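Local atomic coordinates of putative amidohydrolase (Unidentified, PDB entry 3MKV), a protein that probably acts as a zinc-dependent prolidase of the amidohydrolase superfamily, hydrolysing dipeptides that carry proline at the C-terminal end. Residues G32-V37 with G370-G375; E72-R77 with G291-S296. All blocks are in the same frame, centred on the assembly; numbering follows the deposited sequence.

Interaction 1: G32-V37 with G370-G375; sequences GFIREV and GRIVPG
I34 leans on the peptide carbonyl of V373 with the whole base of its side chain. Its CB lies 3.1 Å from V373 O, a close approach. CG2 stands anti to the backbone N and meets the same oxygen at 3.3 Å. CG1 sits beside the backbone N (chi1 -57°), a little further from V373 O, and comes within 4.4 Å of I372 CG2. The I34 side chain also packs on I29 and A378. The backbone of I34 supplies the polar link. G375 N donates to I34 O at 2.6 Å, and the N-H points almost straight at the oxygen (175°). P374 CA adds a CH...O contact to the same oxygen.

Strand 33-38 is an edge strand, within this chain, of the small four-stranded sheet. The loop before strand 380-383 meets this edge at an angle, and further backbone bonds join I34 to A376 and G32 to A378. A classic beta bulge puts R35 and E36 opposite the single residue L28. The P374 ring lies next to this bulge, with its CB 3.6 Å from R35 O. Beyond it, V37 CG2 is 4.0 Å from I372 CG2, and these two side chains cross at about a right angle. An inverse gamma turn centred on I372 bends the loop here. At the other end of the contact, F33 CD1 lies 3.4 Å from G375 O, and the F33 ring meets that of H377.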
loop_
_atom_site.group_PDB
_atom_site.type_symbol
_atom_site.label_atom_id
_atom_site.label_comp_id
_atom_site.label_asym_id
_atom_site.label_seq_id
_atom_site.Cartn_x
_atom_site.Cartn_y
_atom_site.Cartn_z
ATOM N N GLY A 32 -4.547 31.428 -42.692
ATOM C CA GLY A 32 -3.482 30.701 -42.021
ATOM C C GLY A 32 -2.376 30.161 -42.905
ATOM O O GLY A 32 -1.324 29.773 -42.408
ATOM N N PHE A 33 -2.596 30.133 -44.212
ATOM C CA PHE A 33 -1.623 29.508 -45.105
ATOM C C PHE A 33 -1.101 30.417 -46.209
ATOM O O PHE A 33 -1.783 31.346 -46.641
ATOM C CB PHE A 33 -2.209 28.239 -45.720
ATOM C CG PHE A 33 -2.504 27.171 -44.721
ATOM C CD1 PHE A 33 -1.552 26.213 -44.413
ATOM C CD2 PHE A 33 -3.730 27.125 -44.075
ATOM C CE1 PHE A 33 -1.819 25.220 -43.484
ATOM C CE2 PHE A 33 -4.008 26.135 -43.142
ATOM C CZ PHE A 33 -3.051 25.179 -42.847
ATOM N N ILE A 34 0.123 30.142 -46.648
ATOM C CA ILE A 34 0.674 30.764 -47.842
ATOM C C ILE A 34 -0.072 30.230 -49.060
ATOM O O ILE A 34 -0.173 29.019 -49.251
ATOM C CB ILE A 34 2.159 30.431 -48.020
ATOM C CG1 ILE A 34 2.956 30.851 -46.780
ATOM C CG2 ILE A 34 2.678 31.042 -49.312
ATOM C CD1 ILE A 34 2.600 32.215 -46.282
ATOM N N ARG A 35 -0.589 31.132 -49.883
ATOM C CA ARG A 35 -1.438 30.737 -50.996
ATOM C C ARG A 35 -0.680 30.848 -52.314
ATOM O O ARG A 35 -0.735 29.945 -53.153
ATOM C CB ARG A 35 -2.701 31.602 -51.026
ATOM C CG ARG A 35 -3.741 31.153 -52.031
ATOM C CD ARG A 35 -4.478 29.904 -51.560
ATOM N NE ARG A 35 -4.815 29.033 -52.683
ATOM C CZ ARG A 35 -5.591 27.956 -52.595
ATOM N NH1 ARG A 35 -6.137 27.612 -51.434
ATOM N NH2 ARG A 35 -5.831 27.225 -53.678
ATOM N N GLU A 36 0.033 31.956 -52.487
ATOM C CA GLU A 36 0.820 32.172 -53.690
ATOM C C GLU A 36 2.123 32.883 -53.368
ATOM O O GLU A 36 2.198 33.691 -52.440
ATOM C CB GLU A 36 0.033 32.983 -54.721
ATOM C CG GLU A 36 -1.221 32.294 -55.238
ATOM C CD GLU A 36 -2.109 33.229 -56.049
ATOM O OE1 GLU A 36 -3.351 33.112 -55.935
ATOM O OE2 GLU A 36 -1.565 34.084 -56.789
ATOM N N VAL A 37 3.149 32.568 -54.148
ATOM C CA VAL A 37 4.451 33.187 -54.006
ATOM C C VAL A 37 5.045 33.358 -55.405
ATOM O O VAL A 37 5.751 32.473 -55.896
ATOM C CB VAL A 37 5.392 32.312 -53.140
ATOM C CG1 VAL A 37 6.754 32.972 -52.980
ATOM C CG2 VAL A 37 4.766 32.032 -51.778
ATOM N N GLY A 370 9.199 26.576 -42.005
ATOM C CA GLY A 370 10.572 26.932 -42.341
ATOM C C GLY A 370 10.810 27.419 -43.762
ATOM O O GLY A 370 11.942 27.735 -44.131
ATOM N N ARG A 371 9.746 27.475 -44.561
ATOM C CA ARG A 371 9.829 27.912 -45.953
ATOM C C ARG A 371 8.540 28.624 -46.359
ATOM O O ARG A 371 7.440 28.105 -46.152
ATOM C CB ARG A 371 10.038 26.706 -46.876
ATOM C CG ARG A 371 11.475 26.223 -47.004
ATOM C CD ARG A 371 12.130 26.675 -48.311
ATOM N NE ARG A 371 11.283 26.405 -49.473
ATOM C CZ ARG A 371 11.728 26.260 -50.721
ATOM N NH1 ARG A 371 13.026 26.340 -50.987
ATOM N NH2 ARG A 371 10.871 26.026 -51.706
ATOM N N ILE A 372 8.676 29.805 -46.952
ATOM C CA ILE A 372 7.511 30.516 -47.478
ATOM C C ILE A 372 7.111 29.972 -48.855
ATOM O O ILE A 372 7.563 30.475 -49.885
ATOM C CB ILE A 372 7.760 32.033 -47.554
ATOM C CG1 ILE A 372 7.872 32.623 -46.148
ATOM C CG2 ILE A 372 6.648 32.720 -48.319
ATOM C CD1 ILE A 372 8.608 33.939 -46.110
ATOM N N VAL A 373 6.275 28.934 -48.851
ATOM C CA VAL A 373 5.816 28.277 -50.071
ATOM C C VAL A 373 4.314 28.052 -49.998
ATOM O O VAL A 373 3.753 27.963 -48.907
ATOM C CB VAL A 373 6.483 26.891 -50.277
ATOM C CG1 VAL A 373 7.946 27.033 -50.637
ATOM C CG2 VAL A 373 6.304 26.012 -49.040
ATOM N N PRO A 374 3.651 27.959 -51.166
ATOM C CA PRO A 374 2.205 27.735 -51.197
ATOM C C PRO A 374 1.815 26.466 -50.446
ATOM O O PRO A 374 2.392 25.402 -50.682
ATOM C CB PRO A 374 1.899 27.578 -52.692
ATOM C CG PRO A 374 2.996 28.294 -53.376
ATOM C CD PRO A 374 4.218 28.082 -52.519
ATOM N N GLY A 375 0.838 26.592 -49.552
ATOM C CA GLY A 375 0.324 25.453 -48.801
ATOM C C GLY A 375 0.933 25.360 -47.415
ATOM O O GLY A 375 0.448 24.600 -46.578
#

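Interaction 2: E72-R77 with G291-S296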
loop_
_atom_site.group_PDB
_atom_site.type_symbol
_atom_site.label_atom_id
_atom_site.label_comp_id
_atom_site.label_asym_id
_atom_site.label_seq_id
_atom_site.Cartn_x
_atom_site.Cartn_y
_atom_site.Cartn_z
ATOM N N GLU A 72 13.400 29.182 -13.637
ATOM C CA GLU A 72 14.636 29.592 -12.974
ATOM C C GLU A 72 15.778 28.602 -13.166
ATOM O O GLU A 72 15.574 27.507 -13.688
ATOM C CB GLU A 72 14.429 29.924 -11.486
ATOM C CG GLU A 72 13.117 29.469 -10.866
ATOM C CD GLU A 72 13.080 29.717 -9.359
ATOM O OE1 GLU A 72 12.066 30.256 -8.848
ATOM O OE2 GLU A 72 14.082 29.381 -8.684
ATOM N N PHE A 73 16.980 29.006 -12.751
ATOM C CA PHE A 73 18.186 28.176 -12.865
ATOM C C PHE A 73 18.175 26.906 -11.992
ATOM O O PHE A 73 18.836 25.922 -12.320
ATOM C CB PHE A 73 19.442 29.002 -12.547
ATOM C CG PHE A 73 19.877 29.920 -13.667
ATOM C CD1 PHE A 73 19.492 31.256 -13.685
ATOM C CD2 PHE A 73 20.681 29.448 -14.703
ATOM C CE1 PHE A 73 19.894 32.100 -14.716
ATOM C CE2 PHE A 73 21.087 30.291 -15.738
ATOM C CZ PHE A 73 20.695 31.614 -15.738
ATOM N N ASN A 74 17.443 26.930 -10.884
ATOM C CA ASN A 74 17.370 25.772 -9.997
ATOM C C ASN A 74 16.138 24.900 -10.295
ATOM O O ASN A 74 15.032 25.147 -9.796
ATOM C CB ASN A 74 17.394 26.222 -8.530
ATOM C CG ASN A 74 17.396 25.054 -7.552
ATOM O OD1 ASN A 74 17.328 23.887 -7.947
ATOM N ND2 ASN A 74 17.466 25.369 -6.261
ATOM N N LEU A 75 16.350 23.869 -11.103
ATOM C CA LEU A 75 15.263 23.066 -11.634
ATOM C C LEU A 75 14.602 22.186 -10.574
ATOM O O LEU A 75 13.377 22.078 -10.529
ATOM C CB LEU A 75 15.769 22.236 -12.813
ATOM C CG LEU A 75 16.329 23.113 -13.943
ATOM C CD1 LEU A 75 16.812 22.272 -15.116
ATOM C CD2 LEU A 75 15.282 24.113 -14.402
ATOM N N PRO A 76 15.410 21.564 -9.702
ATOM C CA PRO A 76 14.795 20.783 -8.644
ATOM C C PRO A 76 13.842 21.655 -7.850
ATOM O O PRO A 76 12.754 21.210 -7.478
ATOM C CB PRO A 76 15.984 20.369 -7.772
ATOM C CG PRO A 76 17.152 20.380 -8.705
ATOM C CD PRO A 76 16.881 21.546 -9.626
ATOM N N ARG A 77 14.242 22.891 -7.583
ATOM C CA ARG A 77 13.371 23.779 -6.830
ATOM C C ARG A 77 12.103 24.129 -7.610
ATOM O O ARG A 77 11.031 24.282 -7.023
ATOM C CB ARG A 77 14.086 25.056 -6.384
ATOM C CG ARG A 77 13.128 26.001 -5.667
ATOM C CD ARG A 77 13.792 27.273 -5.166
ATOM N NE ARG A 77 12.821 28.110 -4.460
ATOM C CZ ARG A 77 12.200 29.160 -4.994
ATOM N NH1 ARG A 77 12.450 29.531 -6.245
ATOM N NH2 ARG A 77 11.332 29.849 -4.270
ATOM N N GLY A 291 21.220 32.044 -8.925
ATOM C CA GLY A 291 20.914 30.932 -8.030
ATOM C C GLY A 291 21.062 29.534 -8.597
ATOM O O GLY A 291 20.278 28.637 -8.268
ATOM N N LEU A 292 22.065 29.336 -9.446
ATOM C CA LEU A 292 22.366 27.995 -9.932
ATOM C C LEU A 292 23.213 27.293 -8.873
ATOM O O LEU A 292 24.199 27.854 -8.391
ATOM C CB LEU A 292 23.092 28.040 -11.284
ATOM C CG LEU A 292 23.331 26.727 -12.046
ATOM C CD1 LEU A 292 22.067 26.208 -12.714
ATOM C CD2 LEU A 292 24.430 26.907 -13.080
ATOM N N PRO A 293 22.801 26.076 -8.479
ATOM C CA PRO A 293 23.520 25.271 -7.492
ATOM C C PRO A 293 24.997 25.077 -7.848
ATOM O O PRO A 293 25.334 24.905 -9.024
ATOM C CB PRO A 293 22.772 23.935 -7.525
ATOM C CG PRO A 293 21.385 24.300 -7.956
ATOM C CD PRO A 293 21.576 25.404 -8.955
ATOM N N PRO A 294 25.875 25.113 -6.827
ATOM C CA PRO A 294 27.329 25.009 -6.981
ATOM C C PRO A 294 27.804 23.656 -7.520
ATOM O O PRO A 294 28.883 23.575 -8.109
ATOM C CB PRO A 294 27.849 25.229 -5.554
ATOM C CG PRO A 294 26.711 24.835 -4.675
ATOM C CD PRO A 294 25.483 25.270 -5.415
ATOM N N GLU A 295 27.014 22.603 -7.313
ATOM C CA GLU A 295 27.346 21.287 -7.868
ATOM C C GLU A 295 27.229 21.295 -9.395
ATOM O O GLU A 295 27.942 20.562 -10.088
ATOM C CB GLU A 295 26.472 20.177 -7.264
ATOM C CG GLU A 295 24.965 20.367 -7.432
ATOM C CD GLU A 295 24.317 21.034 -6.230
ATOM O OE1 GLU A 295 25.017 21.768 -5.497
ATOM O OE2 GLU A 295 23.104 20.819 -6.017
ATOM N N SER A 296 26.330 22.135 -9.906
ATOM C CA SER A 296 26.141 22.309 -11.346
ATOM C C SER A 296 27.089 23.372 -11.918
ATOM O O SER A 296 27.484 23.305 -13.084
ATOM C CB SER A 296 24.685 22.672 -11.654
ATOM O OG SER A 296 23.800 21.663 -11.200
HETATM O O HOH W 1 17.566 29.841 -9.609
#
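N74 OD1 is met from two directions, by the backbone of its own segment and by the ring of P293. R77 N donates to it at 3.3 Å. The bond is fairly straight (163° at the hydrogen), but the donor stands above the carbonyl plane of the amide. P293 CG touches OD1 from across the contact at 4.1 Å and lies equally near N74 CG. The N74 and P293 side chains cross at about a right angle. The amide reaches both partners because its CG is anti to the backbone N (chi1 -177°).

N74 is thus the N-cap of helix 75-78, and P293 holds the N-cap position of helix 294-297. Two helix starts meet here, in loops of the amidohydrolase barrel. The first loop follows H65 and H67, which bind zinc, and the F73 side chain is about 12 Å from a zinc ion.

The apolar half of the contact is F73 with L292. L292 CD1 lies 3.3 Å from F73 O and 3.8 Å from F73 CB. It also sits at the edge of the F73 ring, near the ring plane. Both side chains rest on L283 of helix 277-286. N74 CB is 3.8 Å from G291 O, and a water weakly bridges N74 N to that carbonyl oxygen. Within 72-77, R77 NH1 forms a 2.7 Å salt bridge with E72 OE1, which R89 also engages.

How the interactions relate
After strands 5-9 and 25-30, the chain adds strand 33-38 to the small four-stranded sheet. Strand 48-51 completes that sheet. The chain then enters the zinc-binding barrel, passes H65 and H67, and reaches 72-77. Interaction 2 closes a loop of 213 intervening residues when the chain arrives at 291-296. Helices 307-317, 337-343 and 348-362 follow before 370-375 returns to strand 33-38. Interaction 1 therefore closes the longer loop, and interaction 2 falls wholly within it; the two do not cross. Interaction 1 ties an edge strand of the small sheet to the loop leading from helix 348-362 to strand 380-383, whereas interaction 2 joins two barrel loops. Their centres are 43 Å apart.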